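Local coordinates for RNA-dependent RNA polymerase (Dera Ghazi Khan orthonairovirus, PDB 6DX2), which carries at its N terminus a viral OTU-domain cysteine protease with deubiquitinase activity, the full-length protein being probably the viral RNA-directed RNA polymerase, at residues 12-15 / 16-20; 23-27 / 28-32. One frame throughout, in Å; residues are numbered along the deposited sequence.

Contact 1: residues 12-15 / 16-20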
ATOM      1  N   GLN A  12      -3.385 -14.671  -6.606  1.00 42.28           N
ATOM      2  CA  GLN A  12      -4.561 -15.481  -6.301  1.00 43.64           C
ATOM      3  C   GLN A  12      -5.581 -14.588  -5.615  1.00 37.24           C
ATOM      4  O   GLN A  12      -5.268 -14.001  -4.573  1.00 35.68           O
ATOM      5  CB  GLN A  12      -4.168 -16.654  -5.398  1.00 56.67           C
ATOM      6  CG  GLN A  12      -5.304 -17.632  -5.095  1.00 70.69           C
ATOM      7  CD  GLN A  12      -6.271 -17.839  -6.278  1.00 78.23           C
ATOM      8  OE1 GLN A  12      -5.858 -18.205  -7.378  1.00 70.25           O
ATOM      9  NE2 GLN A  12      -7.565 -17.622  -6.036  1.00 84.56           N
ATOM     10  N   PRO A  13      -6.770 -14.373  -6.172  1.00 38.66           N
ATOM     11  CA  PRO A  13      -7.691 -13.421  -5.563  1.00 40.56           C
ATOM     12  C   PRO A  13      -8.516 -14.131  -4.508  1.00 40.62           C
ATOM     13  O   PRO A  13      -8.776 -15.326  -4.608  1.00 42.92           O
ATOM     14  CB  PRO A  13      -8.598 -12.998  -6.732  1.00 46.00           C
ATOM     15  CG  PRO A  13      -8.513 -14.095  -7.697  1.00 43.86           C
ATOM     16  CD  PRO A  13      -7.141 -14.720  -7.554  1.00 44.74           C
ATOM     17  N   ASN A  14      -8.863 -13.403  -3.461  1.00 44.69           N
ATOM     18  CA  ASN A  14      -9.978 -13.856  -2.643  1.00 50.53           C
ATOM     19  C   ASN A  14     -11.250 -13.169  -3.136  1.00 51.05           C
ATOM     20  O   ASN A  14     -11.228 -12.327  -4.048  1.00 45.80           O
ATOM     21  CB  ASN A  14      -9.666 -13.641  -1.155  1.00 51.05           C
ATOM     22  CG  ASN A  14      -9.551 -12.179  -0.760  1.00 45.95           C
ATOM     23  OD1 ASN A  14     -10.126 -11.297  -1.385  1.00 48.00           O
ATOM     24  ND2 ASN A  14      -8.809 -11.922   0.299  1.00 52.96           N
ATOM     25  N   ILE A  15     -12.395 -13.533  -2.546  1.00 59.85           N
ATOM     26  CA  ILE A  15     -13.652 -12.966  -3.019  1.00 71.33           C
ATOM     27  C   ILE A  15     -13.765 -11.487  -2.671  1.00 67.76           C
ATOM     28  O   ILE A  15     -14.559 -10.767  -3.294  1.00 62.74           O
ATOM     29  CB  ILE A  15     -14.854 -13.782  -2.481  1.00 79.97           C
ATOM     30  CG1 ILE A  15     -16.046 -13.693  -3.444  1.00 72.95           C
ATOM     31  CG2 ILE A  15     -15.233 -13.363  -1.042  1.00 85.92           C
ATOM     32  CD1 ILE A  15     -15.698 -14.018  -4.874  1.00 65.55           C
ATOM     33  N   GLU A  16     -12.956 -11.002  -1.726  1.00 64.63           N
ATOM     34  CA  GLU A  16     -12.932  -9.581  -1.394  1.00 65.94           C
ATOM     35  C   GLU A  16     -12.194  -8.742  -2.430  1.00 57.42           C
ATOM     36  O   GLU A  16     -12.167  -7.506  -2.303  1.00 52.79           O
ATOM     37  CB  GLU A  16     -12.303  -9.377  -0.010  1.00 75.56           C
ATOM     38  CG  GLU A  16     -13.256  -9.702   1.142  1.00 91.72           C
ATOM     39  CD  GLU A  16     -12.552  -9.840   2.487  1.00101.05           C
ATOM     40  OE1 GLU A  16     -11.352  -9.493   2.572  1.00102.56           O
ATOM     41  OE2 GLU A  16     -13.203 -10.297   3.459  1.00105.40           O
ATOM     42  N   GLY A  17     -11.604  -9.367  -3.453  1.00 48.82           N
ATOM     43  CA  GLY A  17     -10.837  -8.629  -4.424  1.00 46.41           C
ATOM     44  C   GLY A  17      -9.409  -8.349  -4.030  1.00 45.05           C
ATOM     45  O   GLY A  17      -8.753  -7.520  -4.680  1.00 54.93           O
ATOM     46  N   VAL A  18      -8.897  -8.983  -2.964  1.00 41.30           N
ATOM     47  CA  VAL A  18      -7.507  -8.836  -2.568  1.00 38.06           C
ATOM     48  C   VAL A  18      -6.745 -10.034  -3.104  1.00 39.98           C
ATOM     49  O   VAL A  18      -7.197 -11.177  -2.986  1.00 38.82           O
ATOM     50  CB  VAL A  18      -7.376  -8.736  -1.029  1.00 38.72           C
ATOM     51  CG1 VAL A  18      -5.943  -8.603  -0.591  1.00 35.48           C
ATOM     52  CG2 VAL A  18      -8.300  -7.621  -0.447  1.00 44.63           C
ATOM     53  N   TYR A  19      -5.609  -9.783  -3.726  1.00 30.94           N
ATOM     54  CA  TYR A  19      -4.817 -10.858  -4.279  1.00 30.15           C
ATOM     55  C   TYR A  19      -3.607 -11.138  -3.418  1.00 30.24           C
ATOM     56  O   TYR A  19      -2.983 -10.218  -2.854  1.00 31.72           O
ATOM     57  CB  TYR A  19      -4.303 -10.519  -5.654  1.00 29.72           C
ATOM     58  CG  TYR A  19      -5.334 -10.112  -6.674  1.00 29.78           C
ATOM     59  CD1 TYR A  19      -5.849  -8.830  -6.667  1.00 32.46           C
ATOM     60  CD2 TYR A  19      -5.692 -11.001  -7.718  1.00 32.11           C
ATOM     61  CE1 TYR A  19      -6.726  -8.394  -7.643  1.00 35.51           C
ATOM     62  CE2 TYR A  19      -6.601 -10.585  -8.722  1.00 33.88           C
ATOM     63  CZ  TYR A  19      -7.120  -9.309  -8.664  1.00 34.36           C
ATOM     64  OH  TYR A  19      -7.938  -8.809  -9.632  1.00 35.01           O
ATOM     65  N   ASN A  20      -3.243 -12.407  -3.389  1.00 32.53           N
ATOM     66  CA  ASN A  20      -2.043 -12.809  -2.694  1.00 34.49           C
ATOM     67  C   ASN A  20      -1.098 -13.570  -3.618  1.00 34.42           C
ATOM     68  O   ASN A  20      -1.500 -14.214  -4.604  1.00 34.89           O
ATOM     69  CB  ASN A  20      -2.437 -13.626  -1.443  1.00 49.42           C
ATOM     70  CG  ASN A  20      -2.732 -12.706  -0.231  1.00 73.06           C
ATOM     71  OD1 ASN A  20      -1.804 -12.118   0.372  1.00 76.61           O
ATOM     72  ND2 ASN A  20      -4.026 -12.553   0.113  1.00 74.89           N
TER
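Asn14 and Val18 close the end of a β-hairpin, where strand 18-21 runs back antiparallel along strand 12-13. The connection is a type I turn from Asn14 to Gly17 with a G1 bulge at Gly17: Asn14 O accepts from Gly17 N, Asn14 N gives a straight bond to Val18 O (2.8 Å), and Gly17 has a positive phi of 84°. With Asn14 chi1 at 66°, CG stands between the backbone N and the carbonyl carbon and the amide folds over the turn. Asn14 CB lies 3.9 Å from Val18 O, and Asn14 CG comes to 3.4 Å from that same oxygen. Asn14 OD1 accepts from Val18 N at 3.1 Å, the donor lying well above the amide plane, and also takes a weak bond from Glu16 N, which completes an Asx turn. Asn14 ND2, at the tip, runs beside the valine and reaches Val18 CB at 3.7 Å. Further along the hairpin, Gln12 N to Asn20 O (2.8 Å) and Asn20 N to Gln12 O form the hydrogen-bonded pair. In the neighbouring non-hydrogen-bonded pair, Pro13 CB packs at 3.7 Å against CD2 of Tyr19, whose ring also makes a cation-π contact with Lys132. Asn14 OD1 thus takes one sound bond, from Val18 N just past the turn, and one weak one from Glu16 N inside it, adding a side-chain tie to the backbone bonds.

Contact 2: residues 23-27 / 28-32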
ATOM      1  N   GLN A  23       4.962 -16.352  -4.552  1.00 68.96           N
ATOM      2  CA  GLN A  23       6.257 -16.088  -5.164  1.00 73.71           C
ATOM      3  C   GLN A  23       7.248 -15.550  -4.134  1.00 69.63           C
ATOM      4  O   GLN A  23       6.915 -14.698  -3.314  1.00 68.58           O
ATOM      5  CB  GLN A  23       6.049 -15.095  -6.319  1.00 80.56           C
ATOM      6  CG  GLN A  23       6.399 -13.632  -6.047  1.00 88.34           C
ATOM      7  CD  GLN A  23       5.640 -13.021  -4.876  1.00 92.36           C
ATOM      8  OE1 GLN A  23       4.623 -13.539  -4.449  1.00 97.64           O
ATOM      9  NE2 GLN A  23       6.195 -11.974  -4.295  1.00 95.24           N
ATOM     10  N   ARG A  24       8.450 -16.105  -4.107  1.00 69.32           N
ATOM     11  CA  ARG A  24       9.443 -15.598  -3.176  1.00 62.38           C
ATOM     12  C   ARG A  24      10.736 -15.341  -3.936  1.00 69.11           C
ATOM     13  O   ARG A  24      11.311 -16.263  -4.525  1.00 65.45           O
ATOM     14  CB  ARG A  24       9.657 -16.553  -2.001  1.00 70.95           C
ATOM     15  CG  ARG A  24       8.386 -16.936  -1.254  1.00 78.41           C
ATOM     16  CD  ARG A  24       7.675 -15.753  -0.589  1.00 87.59           C
ATOM     17  NE  ARG A  24       6.369 -16.141  -0.051  1.00 96.16           N
ATOM     18  CZ  ARG A  24       5.221 -15.500  -0.283  1.00 99.83           C
ATOM     19  NH1 ARG A  24       5.195 -14.419  -1.057  1.00 99.52           N
ATOM     20  NH2 ARG A  24       4.090 -15.945   0.261  1.00 97.15           N
ATOM     21  N   PHE A  25      11.176 -14.079  -3.924  1.00 54.29           N
ATOM     22  CA  PHE A  25      12.348 -13.616  -4.655  1.00 50.52           C
ATOM     23  C   PHE A  25      12.904 -12.438  -3.868  1.00 41.76           C
ATOM     24  O   PHE A  25      12.249 -11.922  -2.947  1.00 47.87           O
ATOM     25  CB  PHE A  25      11.995 -13.184  -6.087  1.00 41.19           C
ATOM     26  CG  PHE A  25      10.982 -12.063  -6.128  1.00 40.83           C
ATOM     27  CD1 PHE A  25       9.628 -12.314  -5.915  1.00 43.26           C
ATOM     28  CD2 PHE A  25      11.365 -10.755  -6.326  1.00 41.82           C
ATOM     29  CE1 PHE A  25       8.717 -11.294  -5.957  1.00 42.32           C
ATOM     30  CE2 PHE A  25      10.449  -9.740  -6.332  1.00 39.44           C
ATOM     31  CZ  PHE A  25       9.145  -9.991  -6.153  1.00 39.11           C
ATOM     32  N   ASN A  26      14.032 -11.926  -4.315  1.00 42.43           N
ATOM     33  CA  ASN A  26      14.601 -10.743  -3.689  1.00 41.66           C
ATOM     34  C   ASN A  26      14.126  -9.471  -4.394  1.00 34.02           C
ATOM     35  O   ASN A  26      14.385  -9.275  -5.590  1.00 37.12           O
ATOM     36  CB  ASN A  26      16.123 -10.797  -3.650  1.00 45.23           C
ATOM     37  CG  ASN A  26      16.651  -9.767  -2.708  1.00 43.18           C
ATOM     38  OD1 ASN A  26      16.818  -8.624  -3.099  1.00 41.66           O
ATOM     39  ND2 ASN A  26      16.810 -10.135  -1.422  1.00 47.24           N
ATOM     40  N   LEU A  27      13.465  -8.602  -3.622  1.00 41.32           N
ATOM     41  CA  LEU A  27      12.944  -7.342  -4.141  1.00 40.36           C
ATOM     42  C   LEU A  27      13.980  -6.585  -4.949  1.00 36.37           C
ATOM     43  O   LEU A  27      13.663  -5.982  -5.981  1.00 41.67           O
ATOM     44  CB  LEU A  27      12.471  -6.452  -2.994  1.00 40.40           C
ATOM     45  CG  LEU A  27      11.196  -6.956  -2.331  1.00 41.71           C
ATOM     46  CD1 LEU A  27      10.866  -6.059  -1.174  1.00 39.93           C
ATOM     47  CD2 LEU A  27      10.116  -7.021  -3.388  1.00 40.42           C
ATOM     48  N   ASN A  28      15.207  -6.553  -4.471  1.00 33.39           N
ATOM     49  CA  ASN A  28      16.126  -5.629  -5.096  1.00 41.61           C
ATOM     50  C   ASN A  28      16.739  -6.162  -6.375  1.00 37.59           C
ATOM     51  O   ASN A  28      17.556  -5.464  -6.968  1.00 40.51           O
ATOM     52  CB  ASN A  28      17.161  -5.230  -4.079  1.00 46.19           C
ATOM     53  CG  ASN A  28      16.546  -4.333  -2.999  1.00 55.40           C
ATOM     54  OD1 ASN A  28      16.688  -4.609  -1.815  1.00 59.51           O
ATOM     55  ND2 ASN A  28      15.817  -3.265  -3.427  1.00 50.00           N
ATOM     56  N   ASP A  29      16.344  -7.353  -6.810  1.00 37.34           N
ATOM     57  CA  ASP A  29      16.662  -7.770  -8.158  1.00 39.00           C
ATOM     58  C   ASP A  29      15.739  -7.147  -9.183  1.00 39.29           C
ATOM     59  O   ASP A  29      16.059  -7.153 -10.378  1.00 42.37           O
ATOM     60  CB  ASP A  29      16.628  -9.294  -8.245  1.00 42.36           C
ATOM     61  CG  ASP A  29      17.842  -9.923  -7.599  1.00 49.59           C
ATOM     62  OD1 ASP A  29      18.894  -9.225  -7.516  1.00 53.98           O
ATOM     63  OD2 ASP A  29      17.722 -11.090  -7.162  1.00 54.49           O
ATOM     64  N   TYR A  30      14.623  -6.591  -8.754  1.00 36.91           N
ATOM     65  CA  TYR A  30      13.615  -6.090  -9.678  1.00 37.80           C
ATOM     66  C   TYR A  30      13.245  -4.659  -9.410  1.00 41.14           C
ATOM     67  O   TYR A  30      12.726  -3.999 -10.312  1.00 43.51           O
ATOM     68  CB  TYR A  30      12.333  -6.953  -9.602  1.00 38.41           C
ATOM     69  CG  TYR A  30      12.658  -8.369  -9.975  1.00 41.38           C
ATOM     70  CD1 TYR A  30      12.626  -8.788 -11.304  1.00 47.11           C
ATOM     71  CD2 TYR A  30      13.061  -9.272  -9.012  1.00 45.49           C
ATOM     72  CE1 TYR A  30      12.968 -10.085 -11.645  1.00 47.93           C
ATOM     73  CE2 TYR A  30      13.405 -10.558  -9.337  1.00 55.07           C
ATOM     74  CZ  TYR A  30      13.365 -10.963 -10.652  1.00 57.23           C
ATOM     75  OH  TYR A  30      13.720 -12.265 -10.946  1.00 61.69           O
ATOM     76  N   PHE A  31      13.430  -4.178  -8.189  1.00 38.23           N
ATOM     77  CA  PHE A  31      13.023  -2.847  -7.788  1.00 39.07           C
ATOM     78  C   PHE A  31      14.219  -2.062  -7.290  1.00 40.99           C
ATOM     79  O   PHE A  31      15.119  -2.594  -6.634  1.00 39.77           O
ATOM     80  CB  PHE A  31      11.983  -2.894  -6.635  1.00 35.75           C
ATOM     81  CG  PHE A  31      10.700  -3.508  -6.982  1.00 36.26           C
ATOM     82  CD1 PHE A  31       9.729  -2.775  -7.665  1.00 36.08           C
ATOM     83  CD2 PHE A  31      10.404  -4.824  -6.603  1.00 37.67           C
ATOM     84  CE1 PHE A  31       8.489  -3.295  -7.911  1.00 33.87           C
ATOM     85  CE2 PHE A  31       9.160  -5.362  -6.887  1.00 39.41           C
ATOM     86  CZ  PHE A  31       8.193  -4.583  -7.540  1.00 37.33           C
ATOM     87  N   THR A  32      14.165  -0.765  -7.531  1.00 41.79           N
ATOM     88  CA  THR A  32      14.954   0.175  -6.795  1.00 39.68           C
ATOM     89  C   THR A  32      14.165   0.595  -5.566  1.00 43.09           C
ATOM     90  O   THR A  32      12.990   0.917  -5.663  1.00 36.41           O
ATOM     91  CB  THR A  32      15.228   1.411  -7.643  1.00 42.63           C
ATOM     92  OG1 THR A  32      15.872   1.007  -8.869  1.00 54.91           O
ATOM     93  CG2 THR A  32      16.128   2.305  -6.897  1.00 47.26           C
TER
HETATM   94  O   HOH W   1      15.426 -12.871  -6.432  1.00 53.21           O
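Asn26 turns its CG away from its own backbone N (chi1 -165°), which swings OD1 forward to accept Asn28 N at 3.0 Å in an Asx turn; Phe25, with chi1 of 60°, brings its ring to Tyr30. Two overlapping type I turns, 26-29 and 27-30, coil the chain just before strand 31-33 of the OTU domain. In the first, Asp29 N bonds to Asn26 O. Leu27 O is gripped twice: Phe31 N comes almost head-on to the carbonyl at 2.9 Å, while Tyr30 N approaches from above its plane at 3.0 Å. The same oxygen sits at the edge of the Phe31 ring, and Leu27 CD2 touches Phe31 CD2 at 3.9 Å. The Phe25 and Tyr30 rings meet obliquely, planes at 89°, with CD2 of one 3.5 Å from CD2 of the other. Trp119 meets both phenylalanine rings, placing this coil against the central sheet. Asn26 ND2 is engaged by Ser124 O and Asn126 OD1, so both ends of that amide have partners. A water bridges the coil, accepting from Asn26 N at 2.7 Å and donating to Asp29 OD2 at 3.0 Å.

Overall arrangement
The two contacts come in series along the chain, the hairpin of 12-20 closing before the coil of 23-32 begins, and their centres lie about 22 Å apart. Both belong to the same mixed sheet of the OTU domain, but at its opposite borders within this chain: contact 1 contains edge strand 12-13 and its partner 18-21, whereas contact 2 leads into the other edge strand, 31-33, beside strand 150-156. Residues 23-30 therefore lead from strand 18-21, next to one edge, to the opposite edge strand, passing strands 127-133 and 116-121. The N-terminal part of this protease domain thus supplies both edge strands of the sheet within this chain.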